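Local coordinates for protein putative cyclohexadienyl dehydrogenase and ADH prephenate dehydrogenase (Rhizobium meliloti, PDB 4WJI) that probably catalyses the oxidative decarboxylation of prephenate to 4-hydroxyphenylpyruvate in tyrosine biosynthesis, and binds NADP and tyrosine, at residues Leu147-Gly152 with Glu156-Leu161; Ala20-Glu25 with Gly138-Arg143. All coordinates share one frame; numbering follows the deposited sequence.

Starting at the N terminus, the chain lays down strand 4-10 and then helix 14-26, which carries the first half of contact 2. It goes on through the remaining strands up to 117-123 before 138-143 comes back to that helix, so contact 2 closes a loop of 112 residues holding much of the nucleotide-binding domain. Strand 144-147 follows directly, and contact 1 then closes a very short loop, just three residues between its segments, where 147-152 meets the start of helix 155-167. The two contacts run in series, neither nested nor crossed. Their centres lie 21 Å apart: contact 2 ties the loop between strands 117-123 and 144-147 to helix 14-26, and contact 1 ties the end of strand 144-147 and the loop after it to helix 155-167.

Contact 1: residues Leu147-Gly152 with Glu156-Leu161; sequences LTPPAG and EAVARL
Leu147 and Pro149 pack against Val158 and Leu161 in a small, purely apolar contact at the turn from strand 144-147 into helix 155-167. The piece belongs to a beta-alpha-beta crossover of the Rossmann-type nucleotide-binding domain: the helix leads on to strand 171-174, which lies beside strand 144-147 and parallel to it. The side chain of Leu147 is about 12 Å from the bound NADP, so this is structural packing of the domain and not part of the cofactor pocket.

Leu147, at the end of the strand, sends its two methyls to different places. With CG anti to the carbonyl carbon (chi1 -54°), the branch reaches the helix, where CD2 meets CD2 of Leu161 at 3.7 Å, methyl against methyl, the two side chains running slantwise to each other. The other methyl, CD1, stays looser, 4.3 Å from CG1 of Val158. Leu161 is one helical turn beyond Val158, so both point to the same side of the helix and receive the strand end and the loop together. Val172, on the neighbouring strand, touches Leu147, and Val119 of strand 117-123 touches Leu161, which sets the pair between the helix and the sheet. At the helix start, the carboxylate oxygen OD1 of Asp154 takes a hydrogen bond from the amide of Ala157.

Further along the loop, Pro149 turns its CB-CG bond to Val158, the two side chains crossing at about a right angle. Methyl CG2 of Val158 sits against that bond, 3.9 Å from CB of Pro149 and 4.0 Å from its CG.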
# COMPACT_ATOMS: atom_id res chain seq x y z
N LEU A 147 3.07 -9.89 -23.21
CA LEU A 147 2.41 -10.75 -24.20
C LEU A 147 2.80 -12.19 -24.02
O LEU A 147 3.96 -12.48 -23.69
CB LEU A 147 2.75 -10.30 -25.61
CG LEU A 147 2.49 -8.85 -25.99
CD1 LEU A 147 2.88 -8.55 -27.45
CD2 LEU A 147 1.05 -8.47 -25.70
N THR A 148 1.85 -13.11 -24.24
CA THR A 148 2.16 -14.54 -24.03
C THR A 148 1.68 -15.37 -25.28
O THR A 148 0.79 -16.21 -25.18
CB THR A 148 1.58 -15.10 -22.70
OG1 THR A 148 0.14 -15.12 -22.76
CG2 THR A 148 1.97 -14.27 -21.54
N PRO A 149 2.26 -15.09 -26.48
CA PRO A 149 1.81 -15.83 -27.67
C PRO A 149 2.13 -17.31 -27.59
O PRO A 149 3.25 -17.67 -27.29
CB PRO A 149 2.61 -15.21 -28.81
CG PRO A 149 3.63 -14.36 -28.20
CD PRO A 149 3.40 -14.20 -26.75
N PRO A 150 1.15 -18.17 -27.88
CA PRO A 150 1.46 -19.60 -27.96
C PRO A 150 2.47 -19.88 -29.10
O PRO A 150 2.64 -19.13 -30.02
CB PRO A 150 0.09 -20.23 -28.21
CG PRO A 150 -0.89 -19.28 -27.62
CD PRO A 150 -0.30 -17.91 -27.85
N ALA A 151 3.18 -20.99 -28.97
CA ALA A 151 4.13 -21.43 -29.98
C ALA A 151 3.45 -21.47 -31.34
O ALA A 151 2.36 -21.95 -31.45
CB ALA A 151 4.62 -22.82 -29.60
N GLY A 152 4.11 -20.95 -32.36
CA GLY A 152 3.60 -20.96 -33.72
C GLY A 152 2.67 -19.80 -34.06
O GLY A 152 2.18 -19.72 -35.15
N GLU A 156 4.07 -11.58 -37.33
CA GLU A 156 3.64 -10.24 -37.73
C GLU A 156 2.50 -9.77 -36.83
O GLU A 156 2.48 -8.60 -36.45
CB GLU A 156 3.26 -10.17 -39.20
CG GLU A 156 3.25 -8.74 -39.75
CD GLU A 156 1.87 -8.20 -40.03
OE1 GLU A 156 0.90 -8.98 -39.94
OE2 GLU A 156 1.77 -6.99 -40.35
N ALA A 157 1.58 -10.65 -36.48
CA ALA A 157 0.52 -10.33 -35.53
C ALA A 157 1.11 -9.90 -34.17
O ALA A 157 0.70 -8.89 -33.58
CB ALA A 157 -0.46 -11.51 -35.39
N VAL A 158 2.11 -10.64 -33.69
CA VAL A 158 2.74 -10.31 -32.41
C VAL A 158 3.40 -8.91 -32.53
O VAL A 158 3.25 -8.09 -31.67
CB VAL A 158 3.76 -11.39 -31.96
CG1 VAL A 158 4.37 -11.00 -30.67
CG2 VAL A 158 3.09 -12.74 -31.82
N ALA A 159 4.13 -8.66 -33.61
CA ALA A 159 4.76 -7.36 -33.83
C ALA A 159 3.75 -6.23 -33.88
O ALA A 159 4.03 -5.15 -33.36
CB ALA A 159 5.57 -7.38 -35.12
N ARG A 160 2.60 -6.43 -34.50
CA ARG A 160 1.59 -5.36 -34.51
C ARG A 160 1.04 -5.05 -33.12
O ARG A 160 0.78 -3.89 -32.79
CB ARG A 160 0.44 -5.68 -35.46
CG ARG A 160 0.83 -5.69 -36.93
CD ARG A 160 -0.36 -6.01 -37.82
NE ARG A 160 -1.25 -4.85 -37.97
CZ ARG A 160 -2.41 -4.89 -38.64
NH1 ARG A 160 -2.87 -6.06 -39.07
NH2 ARG A 160 -3.15 -3.79 -38.81
N LEU A 161 0.85 -6.09 -32.32
CA LEU A 161 0.39 -5.90 -30.94
C LEU A 161 1.48 -5.24 -30.08
O LEU A 161 1.18 -4.34 -29.27
CB LEU A 161 -0.12 -7.20 -30.35
CG LEU A 161 -0.95 -7.02 -29.10
CD1 LEU A 161 -2.20 -6.17 -29.28
CD2 LEU A 161 -1.33 -8.38 -28.54

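Contact 2: residues Ala20-Glu25 with Gly138-Arg143; sequences ARDIRE and GLFRGR
The carboxylate of Asp22 points from the helix into the turn at 138-143 and meets it with both oxygens. OD1 uses its syn lone pair to accept a hydrogen bond from the amide of Gly138, 3.0 Å from N to OD1 and bent to 149°. OD2 comes up to the edge of the Phe140 ring, nearly in its plane, at 3.2 Å from CD2, while the planes of carboxylate and ring stand 71° apart. An oxygen so placed faces the ring hydrogens rather than the pi cloud, which probably suits its negative charge. Phe140 is brought there by a chi1 of -49°, with CG anti to the carbonyl carbon, and CB of Leu139 lies over the centre of one ring face.

Helix 14-26 is the first helix of the Rossmann-type domain, following strand 4-10, and the residues from Gly138 to Arg141 form a type I beta turn that docks on it. Two waters widen the grip: one joins OD2 of Asp22 to the amide of Phe140, the other joins it to the amide of Leu139, so three successive amides of the turn look to one carboxylate. Were Asp22 replaced by a leucine, the amide of Gly138 would probably lose its acceptor and both bridging waters their anchor on the helix. Beyond the segments, Trp165 meets the Phe140 ring edge-to-face, and the hydroxyl of Ser170 is hydrogen-bonded to Phe140 O.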
# COMPACT_ATOMS: atom_id res chain seq x y z
N ALA A 20 -9.70 2.61 -25.01
CA ALA A 20 -10.49 3.43 -25.92
C ALA A 20 -10.03 4.90 -25.96
O ALA A 20 -9.89 5.48 -27.02
CB ALA A 20 -11.97 3.36 -25.57
N ARG A 21 -9.76 5.48 -24.78
CA ARG A 21 -9.36 6.87 -24.71
C ARG A 21 -7.99 7.06 -25.35
O ARG A 21 -7.78 8.07 -26.04
CB ARG A 21 -9.39 7.36 -23.26
CG ARG A 21 -10.79 7.58 -22.70
CD ARG A 21 -10.74 7.97 -21.25
NE ARG A 21 -12.03 8.25 -20.61
CZ ARG A 21 -12.78 7.36 -19.96
NH1 ARG A 21 -12.48 6.07 -20.00
NH2 ARG A 21 -13.86 7.74 -19.30
N ASP A 22 -7.07 6.13 -25.15
CA ASP A 22 -5.76 6.22 -25.77
C ASP A 22 -5.82 6.09 -27.30
O ASP A 22 -5.08 6.79 -28.03
CB ASP A 22 -4.80 5.16 -25.23
CG ASP A 22 -4.32 5.45 -23.87
OD1 ASP A 22 -4.29 6.65 -23.45
OD2 ASP A 22 -3.90 4.45 -23.21
N ILE A 23 -6.65 5.17 -27.79
CA ILE A 23 -6.83 5.02 -29.22
C ILE A 23 -7.32 6.33 -29.81
O ILE A 23 -6.81 6.76 -30.85
CB ILE A 23 -7.82 3.86 -29.56
CG1 ILE A 23 -7.24 2.49 -29.22
CG2 ILE A 23 -8.24 3.92 -31.02
CD1 ILE A 23 -8.32 1.41 -29.17
N ARG A 24 -8.29 6.96 -29.17
CA ARG A 24 -8.81 8.25 -29.66
C ARG A 24 -7.73 9.36 -29.63
O ARG A 24 -7.58 10.07 -30.59
CB ARG A 24 -10.06 8.67 -28.88
CG ARG A 24 -10.69 10.03 -29.22
CD ARG A 24 -11.78 9.87 -30.19
NE ARG A 24 -12.93 9.08 -29.77
CZ ARG A 24 -13.71 8.47 -30.63
NH1 ARG A 24 -13.41 8.46 -31.93
NH2 ARG A 24 -14.77 7.84 -30.23
N GLU A 25 -6.99 9.44 -28.55
CA GLU A 25 -5.94 10.46 -28.39
C GLU A 25 -4.77 10.31 -29.37
O GLU A 25 -4.23 11.30 -29.84
CB GLU A 25 -5.47 10.53 -26.94
CG GLU A 25 -4.36 11.54 -26.72
N GLY A 138 -3.60 7.71 -20.69
CA GLY A 138 -2.28 7.74 -20.09
C GLY A 138 -2.06 6.68 -19.01
O GLY A 138 -0.99 6.64 -18.43
N LEU A 139 -3.03 5.78 -18.81
CA LEU A 139 -2.87 4.73 -17.78
C LEU A 139 -1.65 3.84 -18.03
O LEU A 139 -1.04 3.34 -17.08
CB LEU A 139 -4.13 3.88 -17.68
CG LEU A 139 -4.11 2.68 -16.74
CD1 LEU A 139 -3.94 3.06 -15.30
CD2 LEU A 139 -5.39 1.85 -16.89
N PHE A 140 -1.32 3.61 -19.30
CA PHE A 140 -0.28 2.67 -19.67
C PHE A 140 1.09 3.28 -19.85
O PHE A 140 2.04 2.57 -20.13
CB PHE A 140 -0.74 1.89 -20.90
CG PHE A 140 -2.13 1.35 -20.75
CD1 PHE A 140 -2.37 0.29 -19.88
CD2 PHE A 140 -3.18 1.87 -21.45
CE1 PHE A 140 -3.67 -0.20 -19.71
CE2 PHE A 140 -4.47 1.41 -21.26
CZ PHE A 140 -4.71 0.36 -20.43
N ARG A 141 1.20 4.60 -19.70
CA ARG A 141 2.48 5.30 -19.97
C ARG A 141 3.49 4.90 -18.92
O ARG A 141 3.24 5.04 -17.72
CB ARG A 141 2.25 6.81 -19.91
CG ARG A 141 1.42 7.38 -21.04
CD ARG A 141 1.27 8.92 -20.99
N GLY A 142 4.66 4.46 -19.35
CA GLY A 142 5.72 4.07 -18.46
C GLY A 142 5.52 2.77 -17.72
O GLY A 142 6.26 2.48 -16.76
N ARG A 143 4.50 2.00 -18.10
CA ARG A 143 4.20 0.72 -17.52
C ARG A 143 4.69 -0.39 -18.47
O ARG A 143 4.95 -0.15 -19.64
CB ARG A 143 2.69 0.60 -17.38
CG ARG A 143 2.06 1.65 -16.49
CD ARG A 143 2.04 1.25 -15.06
NE ARG A 143 3.28 1.49 -14.40
CZ ARG A 143 3.60 2.63 -13.77
NH1 ARG A 143 4.77 2.77 -13.18
NH2 ARG A 143 2.84 3.68 -13.84
O HOH W 1 -1.64 5.05 -21.89
O HOH W 2 -4.99 4.86 -20.90